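PROTEIN (hypothetical protein EF0366) (PDB 1VPY) is of unknown function but belongs to the DUF72 family, adopts a TIM alpha/beta-barrel fold and binds zinc ions in the crystal. Local coordinates at residues S175-D180 against L202-G207. Sequence-based numbering, arbitrary orientation.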
loop_
_atom_site.group_PDB
_atom_site.type_symbol
_atom_site.label_atom_id
_atom_site.label_comp_id
_atom_site.label_asym_id
_atom_site.label_seq_id
_atom_site.Cartn_x
_atom_site.Cartn_y
_atom_site.Cartn_z
ATOM N N SER A 175 2.845 8.883 2.955
ATOM C CA SER A 175 1.950 8.810 1.810
ATOM C C SER A 175 0.647 8.128 2.250
ATOM O O SER A 175 0.589 6.899 2.355
ATOM C CB SER A 175 2.615 8.062 0.657
ATOM O OG SER A 175 1.737 7.988 -0.450
ATOM N N LEU A 176 -0.387 8.918 2.539
ATOM C CA LEU A 176 -1.630 8.340 3.066
ATOM C C LEU A 176 -2.369 7.597 1.965
ATOM O O LEU A 176 -2.748 8.184 0.946
ATOM C CB LEU A 176 -2.530 9.395 3.701
ATOM C CG LEU A 176 -3.857 8.885 4.276
ATOM C CD1 LEU A 176 -3.651 8.040 5.540
ATOM C CD2 LEU A 176 -4.798 10.047 4.569
ATOM N N VAL A 177 -2.566 6.303 2.182
ATOM C CA VAL A 177 -3.123 5.432 1.158
ATOM C C VAL A 177 -4.585 5.762 0.860
ATOM O O VAL A 177 -5.435 5.758 1.763
ATOM C CB VAL A 177 -2.936 3.947 1.522
ATOM C CG1 VAL A 177 -3.768 3.057 0.616
ATOM C CG2 VAL A 177 -1.438 3.560 1.441
ATOM N N ILE A 178 -4.868 6.085 -0.403
ATOM C CA ILE A 178 -6.241 6.338 -0.820
ATOM C C ILE A 178 -6.926 5.001 -1.072
ATOM O O ILE A 178 -6.448 4.203 -1.889
ATOM C CB ILE A 178 -6.324 7.228 -2.072
ATOM C CG1 ILE A 178 -5.497 8.505 -1.865
ATOM C CG2 ILE A 178 -7.789 7.558 -2.366
ATOM C CD1 ILE A 178 -5.209 9.263 -3.108
ATOM N N VAL A 179 -8.029 4.754 -0.359
ATOM C CA VAL A 179 -8.657 3.433 -0.384
ATOM C C VAL A 179 -10.087 3.370 -0.921
ATOM O O VAL A 179 -10.950 4.159 -0.537
ATOM C CB VAL A 179 -8.617 2.735 0.994
ATOM C CG1 VAL A 179 -7.189 2.421 1.378
ATOM C CG2 VAL A 179 -9.329 3.578 2.075
ATOM N N ASP A 180 -10.315 2.416 -1.818
ATOM C CA ASP A 180 -11.662 2.008 -2.181
ATOM C C ASP A 180 -11.893 0.668 -1.512
ATOM O O ASP A 180 -11.136 -0.276 -1.735
ATOM C CB ASP A 180 -11.827 1.887 -3.694
ATOM C CG ASP A 180 -13.270 1.696 -4.096
ATOM O OD1 ASP A 180 -14.096 2.590 -3.792
ATOM O OD2 ASP A 180 -13.591 0.645 -4.692
ATOM N N LEU A 202 -0.249 6.361 -3.207
ATOM C CA LEU A 202 -0.650 4.977 -3.385
ATOM C C LEU A 202 -2.155 4.824 -3.210
ATOM O O LEU A 202 -2.729 5.244 -2.190
ATOM C CB LEU A 202 0.114 4.046 -2.430
ATOM C CG LEU A 202 -0.154 2.537 -2.532
ATOM C CD1 LEU A 202 0.293 1.964 -3.876
ATOM C CD2 LEU A 202 0.503 1.798 -1.395
ATOM N N PHE A 203 -2.769 4.225 -4.231
ATOM C CA PHE A 203 -4.160 3.784 -4.209
ATOM C C PHE A 203 -4.184 2.303 -3.921
ATOM O O PHE A 203 -3.319 1.568 -4.398
ATOM C CB PHE A 203 -4.789 3.965 -5.589
ATOM C CG PHE A 203 -5.216 5.368 -5.893
ATOM C CD1 PHE A 203 -6.481 5.817 -5.512
ATOM C CD2 PHE A 203 -4.368 6.230 -6.580
ATOM C CE1 PHE A 203 -6.887 7.108 -5.797
ATOM C CE2 PHE A 203 -4.765 7.522 -6.871
ATOM C CZ PHE A 203 -6.029 7.964 -6.484
ATOM N N ARG A 204 -5.183 1.852 -3.171
ATOM C CA ARG A 204 -5.444 0.423 -3.038
ATOM C C ARG A 204 -6.939 0.174 -3.141
ATOM O O ARG A 204 -7.736 0.729 -2.365
ATOM C CB ARG A 204 -4.903 -0.132 -1.718
ATOM C CG ARG A 204 -3.376 -0.166 -1.623
ATOM C CD ARG A 204 -2.927 -0.810 -0.322
ATOM N NE ARG A 204 -2.828 -2.259 -0.431
ATOM C CZ ARG A 204 -3.191 -3.123 0.513
ATOM N NH1 ARG A 204 -3.715 -2.708 1.663
ATOM N NH2 ARG A 204 -3.043 -4.415 0.295
ATOM N N PHE A 205 -7.315 -0.653 -4.114
ATOM C CA PHE A 205 -8.706 -0.976 -4.336
ATOM C C PHE A 205 -8.968 -2.371 -3.811
ATOM O O PHE A 205 -8.405 -3.355 -4.303
ATOM C CB PHE A 205 -9.064 -0.875 -5.817
ATOM C CG PHE A 205 -8.674 0.433 -6.459
ATOM C CD1 PHE A 205 -8.869 1.645 -5.801
ATOM C CD2 PHE A 205 -8.126 0.451 -7.738
ATOM C CE1 PHE A 205 -8.507 2.855 -6.398
ATOM C CE2 PHE A 205 -7.769 1.649 -8.348
ATOM C CZ PHE A 205 -7.955 2.853 -7.679
ATOM N N HIS A 206 -9.821 -2.445 -2.797
ATOM C CA HIS A 206 -10.120 -3.695 -2.116
ATOM C C HIS A 206 -11.405 -4.343 -2.617
ATOM O O HIS A 206 -11.741 -5.450 -2.194
ATOM C CB HIS A 206 -10.232 -3.452 -0.608
ATOM C CG HIS A 206 -8.958 -2.986 0.024
ATOM N ND1 HIS A 206 -7.858 -3.804 0.172
ATOM C CD2 HIS A 206 -8.604 -1.783 0.537
ATOM C CE1 HIS A 206 -6.883 -3.128 0.754
ATOM N NE2 HIS A 206 -7.310 -1.899 0.984
ATOM N N GLY A 207 -12.120 -3.652 -3.503
ATOM C CA GLY A 207 -13.454 -4.076 -3.913
ATOM C C GLY A 207 -14.498 -3.641 -2.902
ATOM O O GLY A 207 -14.164 -3.144 -1.829
HETATM O O HOH W 1 -0.920 7.654 -0.981
#
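Ile-178 lays its CD1 methyl over one face of the Phe-203 ring, offset toward the rim, in a CH-pi contact 4.0 Å from the ring centroid. With chi1 at -52°, CG1 stands beside the backbone N and carries CD1 over the ring. CG2, anti to that N, lies on the same side of the ring, at the CE1 rim. Helix 231-245 covers the side of the sheet that carries Ile-178 and Phe-203, through Val-241 and Met-244. On that side of the sheet, Asp-180 CB meets Phe-205 CD1 at 3.6 Å. The Asp-180 carboxylate is taken by Arg-208 and Tyr-229.

The strands run parallel, joined by four backbone hydrogen bonds. Ile-178 N donates to Leu-202 O at 2.9 Å. Arg-204 N donates to Ile-178 O, and Asp-180 N to Arg-204 O. The last, His-206 N to Asp-180 O, is 2.7 Å and nearly straight at 171°. Before these, a bridging water donates to Ser-175 OG and Leu-176 O and accepts from Leu-202 N. Ser-175 OG also hydrogen-bonds Leu-200 O.

On the inner face, Val-177 CG2 lies beside Leu-202 CD2 at 3.9 Å. Val-177 CG1 packs on the aliphatic part of Arg-204. The Arg-204 chain bends at chi3 (87°), and its guanidinium forms salt bridges with Glu-150 and Glu-46. His-206 CE1 sits over one face of that guanidinium. His-206 NE2 hydrogen-bonds Glu-150 and ND1 hydrogen-bonds Asn-256. These polar groups gather near the C-terminal strand ends, where TIM barrels usually carry active sites, though none is established here. The pairing joins neighbouring strands 175-180 and 201-205 of the closed eight-stranded parallel barrel.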